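Local structure of 3-hydroxyacyl-CoA dehydrogenase type-2 (Mycobacterium avium, 3PPI) at residues A45-L50 with K68-E73; V81-T86 with L92-A97. The protein probably catalyses the NAD-dependent oxidation of 3-hydroxyacyl-CoA substrates to 3-ketoacyl-CoA, as a tetrameric enzyme with the short-chain dehydrogenase/reductase fold. One frame throughout, in Å; residues are numbered along the deposited sequence.

Contact 1: residues A45-L50 with K68-E73; sequences ATVRRL and KALADE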
loop_
_atom_site.group_PDB
_atom_site.type_symbol
_atom_site.label_atom_id
_atom_site.label_comp_id
_atom_site.label_asym_id
_atom_site.label_seq_id
_atom_site.Cartn_x
_atom_site.Cartn_y
_atom_site.Cartn_z
ATOM N N ALA A 45 22.876 -15.374 -9.836
ATOM C CA ALA A 45 22.824 -14.384 -10.915
ATOM C C ALA A 45 23.328 -13.017 -10.412
ATOM O O ALA A 45 24.003 -12.268 -11.138
ATOM C CB ALA A 45 21.405 -14.279 -11.478
ATOM N N THR A 46 23.021 -12.716 -9.156
ATOM C CA THR A 46 23.470 -11.480 -8.529
ATOM C C THR A 46 24.988 -11.506 -8.386
ATOM O O THR A 46 25.653 -10.556 -8.765
ATOM C CB THR A 46 22.796 -11.274 -7.163
ATOM O OG1 THR A 46 21.379 -11.308 -7.350
ATOM C CG2 THR A 46 23.204 -9.936 -6.513
ATOM N N VAL A 47 25.529 -12.611 -7.877
ATOM C CA VAL A 47 26.980 -12.759 -7.782
ATOM C C VAL A 47 27.659 -12.524 -9.143
ATOM O O VAL A 47 28.597 -11.719 -9.247
ATOM C CB VAL A 47 27.381 -14.128 -7.220
ATOM C CG1 VAL A 47 28.903 -14.344 -7.351
ATOM C CG2 VAL A 47 26.928 -14.256 -5.750
ATOM N N ARG A 48 27.179 -13.218 -10.170
ATOM C CA ARG A 48 27.758 -13.109 -11.507
ATOM C C ARG A 48 27.729 -11.653 -11.994
ATOM O O ARG A 48 28.710 -11.160 -12.542
ATOM C CB ARG A 48 27.014 -14.018 -12.494
ATOM C CG ARG A 48 27.264 -15.504 -12.266
ATOM C CD ARG A 48 26.583 -16.343 -13.319
ATOM N NE ARG A 48 26.754 -17.782 -13.089
ATOM C CZ ARG A 48 27.823 -18.488 -13.456
ATOM N NH1 ARG A 48 28.850 -17.899 -14.061
ATOM N NH2 ARG A 48 27.870 -19.790 -13.203
ATOM N N ARG A 49 26.600 -10.984 -11.793
ATOM C CA ARG A 49 26.425 -9.590 -12.210
ATOM C C ARG A 49 27.353 -8.649 -11.451
ATOM O O ARG A 49 28.031 -7.823 -12.053
ATOM C CB ARG A 49 24.975 -9.143 -11.982
ATOM C CG ARG A 49 24.686 -7.664 -12.258
ATOM C CD ARG A 49 25.040 -7.241 -13.681
ATOM N NE ARG A 49 24.757 -5.818 -13.877
ATOM C CZ ARG A 49 23.616 -5.305 -14.330
ATOM N NH1 ARG A 49 22.588 -6.067 -14.668
ATOM N NH2 ARG A 49 23.503 -3.992 -14.437
ATOM N N LEU A 50 27.357 -8.747 -10.126
ATOM C CA LEU A 50 28.184 -7.836 -9.334
ATOM C C LEU A 50 29.679 -8.067 -9.603
ATOM O O LEU A 50 30.448 -7.116 -9.677
ATOM C CB LEU A 50 27.865 -7.961 -7.852
ATOM C CG LEU A 50 26.462 -7.548 -7.398
ATOM C CD1 LEU A 50 26.379 -7.642 -5.845
ATOM C CD2 LEU A 50 26.093 -6.154 -7.897
ATOM N N LYS A 68 31.445 -23.388 -4.077
ATOM C CA LYS A 68 32.877 -23.481 -4.366
ATOM C C LYS A 68 33.103 -23.496 -5.867
ATOM O O LYS A 68 34.023 -22.852 -6.367
ATOM C CB LYS A 68 33.510 -24.735 -3.736
ATOM N N ALA A 69 32.263 -24.255 -6.569
ATOM C CA ALA A 69 32.300 -24.345 -8.028
ATOM C C ALA A 69 32.118 -22.965 -8.663
ATOM O O ALA A 69 32.846 -22.596 -9.572
ATOM C CB ALA A 69 31.205 -25.299 -8.518
ATOM N N LEU A 70 31.147 -22.201 -8.172
ATOM C CA LEU A 70 30.910 -20.863 -8.699
ATOM C C LEU A 70 32.093 -19.934 -8.411
ATOM O O LEU A 70 32.511 -19.171 -9.281
ATOM C CB LEU A 70 29.618 -20.273 -8.115
ATOM C CG LEU A 70 29.252 -18.870 -8.579
ATOM C CD1 LEU A 70 28.993 -18.873 -10.076
ATOM C CD2 LEU A 70 28.025 -18.355 -7.801
ATOM N N ALA A 71 32.620 -19.992 -7.192
ATOM C CA ALA A 71 33.776 -19.173 -6.824
ATOM C C ALA A 71 35.010 -19.510 -7.680
ATOM O O ALA A 71 35.751 -18.607 -8.105
ATOM C CB ALA A 71 34.091 -19.339 -5.345
ATOM N N ASP A 72 35.217 -20.803 -7.936
ATOM C CA ASP A 72 36.334 -21.256 -8.777
ATOM C C ASP A 72 36.151 -20.792 -10.218
ATOM O O ASP A 72 37.086 -20.281 -10.829
ATOM C CB ASP A 72 36.485 -22.787 -8.739
ATOM C CG ASP A 72 36.884 -23.310 -7.358
ATOM O OD1 ASP A 72 37.325 -22.511 -6.506
ATOM O OD2 ASP A 72 36.741 -24.530 -7.115
ATOM N N GLU A 73 34.944 -20.958 -10.756
ATOM C CA GLU A 73 34.637 -20.518 -12.119
ATOM C C GLU A 73 34.919 -19.032 -12.312
ATOM O O GLU A 73 35.408 -18.636 -13.360
ATOM C CB GLU A 73 33.159 -20.792 -12.454
ATOM C CG GLU A 73 32.705 -20.249 -13.827
ATOM C CD GLU A 73 31.205 -20.368 -14.061
ATOM O OE1 GLU A 73 30.518 -21.076 -13.300
ATOM O OE2 GLU A 73 30.698 -19.734 -15.008
#

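Contact 2: residues V81-T86 with L92-A97; sequences VSTNVT and LAAIEA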
loop_
_atom_site.group_PDB
_atom_site.type_symbol
_atom_site.label_atom_id
_atom_site.label_comp_id
_atom_site.label_asym_id
_atom_site.label_seq_id
_atom_site.Cartn_x
_atom_site.Cartn_y
_atom_site.Cartn_z
ATOM N N VAL A 81 32.134 -18.616 0.986
ATOM C CA VAL A 81 32.194 -18.830 2.427
ATOM C C VAL A 81 30.919 -19.542 2.874
ATOM O O VAL A 81 29.804 -19.068 2.613
ATOM C CB VAL A 81 32.373 -17.508 3.192
ATOM C CG1 VAL A 81 32.333 -17.743 4.716
ATOM C CG2 VAL A 81 33.676 -16.824 2.765
ATOM N N SER A 82 31.084 -20.688 3.531
ATOM C CA SER A 82 29.958 -21.450 4.054
ATOM C C SER A 82 29.306 -20.626 5.149
ATOM O O SER A 82 29.928 -20.346 6.176
ATOM C CB SER A 82 30.410 -22.822 4.592
ATOM O OG SER A 82 29.315 -23.553 5.116
ATOM N N THR A 83 28.064 -20.208 4.910
ATOM C CA THR A 83 27.384 -19.256 5.800
ATOM C C THR A 83 25.960 -19.660 6.142
ATOM O O THR A 83 25.126 -19.828 5.268
ATOM C CB THR A 83 27.325 -17.842 5.182
ATOM O OG1 THR A 83 28.624 -17.460 4.730
ATOM C CG2 THR A 83 26.827 -16.826 6.217
ATOM N N ASN A 84 25.710 -19.800 7.437
ATOM C CA ASN A 84 24.383 -19.946 7.992
ATOM C C ASN A 84 23.944 -18.551 8.429
ATOM O O ASN A 84 24.511 -17.992 9.376
ATOM C CB ASN A 84 24.421 -20.898 9.189
ATOM C CG ASN A 84 23.052 -21.154 9.788
ATOM O OD1 ASN A 84 22.107 -20.401 9.579
ATOM N ND2 ASN A 84 22.950 -22.215 10.556
ATOM N N VAL A 85 22.929 -18.002 7.751
ATOM C CA VAL A 85 22.524 -16.611 7.966
ATOM C C VAL A 85 21.991 -16.322 9.368
ATOM O O VAL A 85 21.980 -15.164 9.780
ATOM C CB VAL A 85 21.479 -16.133 6.937
ATOM C CG1 VAL A 85 22.100 -16.053 5.554
ATOM C CG2 VAL A 85 20.233 -17.045 6.963
ATOM N N THR A 86 21.571 -17.361 10.093
ATOM C CA THR A 86 21.105 -17.206 11.479
ATOM C C THR A 86 22.234 -17.278 12.527
ATOM O O THR A 86 21.984 -17.115 13.720
ATOM C CB THR A 86 20.011 -18.246 11.811
ATOM O OG1 THR A 86 20.557 -19.575 11.800
ATOM C CG2 THR A 86 18.877 -18.153 10.785
ATOM N N LEU A 92 29.903 -13.199 10.491
ATOM C CA LEU A 92 31.117 -12.431 10.781
ATOM C C LEU A 92 32.316 -12.940 9.968
ATOM O O LEU A 92 33.145 -12.141 9.540
ATOM C CB LEU A 92 31.427 -12.427 12.282
ATOM C CG LEU A 92 30.574 -11.523 13.180
ATOM C CD1 LEU A 92 31.093 -11.635 14.629
ATOM C CD2 LEU A 92 30.604 -10.081 12.702
ATOM N N ALA A 93 32.388 -14.259 9.747
ATOM C CA ALA A 93 33.418 -14.844 8.892
ATOM C C ALA A 93 33.238 -14.432 7.429
ATOM O O ALA A 93 34.217 -14.195 6.726
ATOM C CB ALA A 93 33.448 -16.383 9.024
ATOM N N ALA A 94 31.996 -14.359 6.962
ATOM C CA ALA A 94 31.743 -13.907 5.595
ATOM C C ALA A 94 32.174 -12.443 5.423
ATOM O O ALA A 94 32.700 -12.070 4.390
ATOM C CB ALA A 94 30.270 -14.106 5.219
ATOM N N ILE A 95 31.966 -11.635 6.458
ATOM C CA ILE A 95 32.373 -10.233 6.461
ATOM C C ILE A 95 33.898 -10.066 6.411
ATOM O O ILE A 95 34.405 -9.211 5.666
ATOM C CB ILE A 95 31.776 -9.491 7.673
ATOM C CG1 ILE A 95 30.268 -9.362 7.486
ATOM C CG2 ILE A 95 32.390 -8.115 7.842
ATOM C CD1 ILE A 95 29.520 -8.817 8.706
ATOM N N GLU A 96 34.626 -10.882 7.176
ATOM C CA GLU A 96 36.088 -10.825 7.163
ATOM C C GLU A 96 36.625 -11.226 5.786
ATOM O O GLU A 96 37.562 -10.617 5.288
ATOM C CB GLU A 96 36.690 -11.714 8.260
ATOM C CG GLU A 96 36.381 -11.256 9.695
ATOM C CD GLU A 96 37.057 -9.938 10.072
ATOM O OE1 GLU A 96 38.304 -9.879 10.055
ATOM O OE2 GLU A 96 36.345 -8.965 10.409
ATOM N N ALA A 97 36.025 -12.242 5.170
ATOM C CA ALA A 97 36.416 -12.661 3.822
ATOM C C ALA A 97 36.176 -11.543 2.783
ATOM O O ALA A 97 37.060 -11.224 1.991
ATOM C CB ALA A 97 35.688 -13.927 3.425
#

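Contact 1: residues A45-L50 with K68-E73
Leu-70 lies over one face of the Arg-48 guanidinium, its CD1 3.4 Å above the plane and nearer the edge of the group than its centre, while the carboxylate of Glu-73 sits at the edge, with CD in the guanidinium plane. The grip is end-on: each terminal nitrogen takes a different oxygen, forming a salt bridge. Arg-48 NH1 gives to Glu-73 OE2 at 2.8 Å, fairly straight and almost in the guanidinium plane, yet it meets that oxygen from above the carboxylate plane. The second bond, from Arg-48 NH2 to Glu-73 OE1 at 2.9 Å, comes in on the syn side, tilted out of both planes. The two planes are turned 52° apart, so the fork is twisted, not coplanar. Arg-48 gets there by an extended chain from CG to NE, and Glu-73, with CG anti to its backbone N (chi1 175°), stretches out to meet it at about a right angle. NH2 has a further acidic partner, Glu-44, one turn earlier on the same helix; two carboxylates so close would probably stabilise the charged guanidinium.

Beneath the ion pair, Val-47 CG1 and Leu-70 CD2 approach to 4.1 Å, the two side chains lying alongside with their ends pointing opposite ways. The axes of the two helical segments run nearly parallel, 16° apart, but 11.5 Å from each other, a spacing spanned by the Arg-48 to Glu-73 pair and by Leu-70 reaching toward Val-47. Helices 41-52 and 64-74 are successive helices of a Rossmann-type fold, on the same side of the parallel sheet. Val-47 and Leu-70 both rest on Ile-59 of the intervening strand 56-61, Val-47 also touches Val-35 of strand 31-36, and helix 249-261 packs against helix 41-52 through Ala-45, Thr-46 and Leu-50.

Contact 2: residues V81-T86 with L92-A97
Val-81 and Ala-97 make the tightest apolar contact between the end of strand 78-82 and the helix that follows it, with Val-81 CG2 3.6 Å from Ala-97 CB. The other branch of the same valine, CG1, lies anti to the backbone N (chi1 176°) and comes down on the preceding turn: Val-81 CG1 is 4.0 Å from Ala-94 CA and 4.2 Å from Ala-94 CB. The valine therefore spans one helical turn with its two methyls. Because its partners are alanines, it sits close to the helix backbone, and the CA atoms of Val-81 and Ala-94 approach to 5.9 Å. Thr-83 extends this packing by bringing OG1 to 3.8 Å from Ala-94 CB, a van der Waals contact.

Within this chain, strand 78-82 is the outermost strand on its side of the parallel sheet, and the chain leaves its C-terminal end through residues 83-87 to enter helix 88-98, the first half of a Rossmann-type beta-alpha-beta crossover leading to strand 103-109. Val-81 and Thr-83 are bonded through their backbones to Ile-59 and Asp-61, on the neighbouring strand 56-61.

Side-chain hydrogen bonds run within residues 81-86, none crossing to 92-97. Thr-83 OG1 gives its hydrogen bond back to Val-81 O at 2.9 Å, from above the carbonyl plane, which fixes the hydroxyl while it faces Ala-94. Farther along, Asn-84 OD1 accepts Thr-86 N at 3.1 Å, forming an Asx turn, and Thr-86 OG1 at 2.8 Å; both donors come from the same face of the amide plane. Outside the two segments, Ser-90 OG holds Asn-84 N, and a glycerol, probably from the crystallisation liquor, bonds to Thr-83 O and Val-85 N.

How the contacts relate
The parallel sheet separates the two contacts: helices 41-52 and 64-74 of contact 1 cover one face, and helix 88-98 of contact 2 packs on the other. Their centres are 16 Å apart, their nearest atoms about 7 Å. Strand 56-61 joins them, its Ile-59 packing against Val-47 and Leu-70 and pairing through its backbone with Val-81. The magnesium site of Ala-71, Gly-75 and Ala-78 starts in contact 1 and runs through the turn into strand 78-82; a magnesium ion, probably this one, is about 8 Å from the Glu-73 side chain and about 10 Å from that of Val-81. Val-47 touches the Gly-38 to Gly-43 region, which resembles the dinucleotide-binding glycine motif of Rossmann folds.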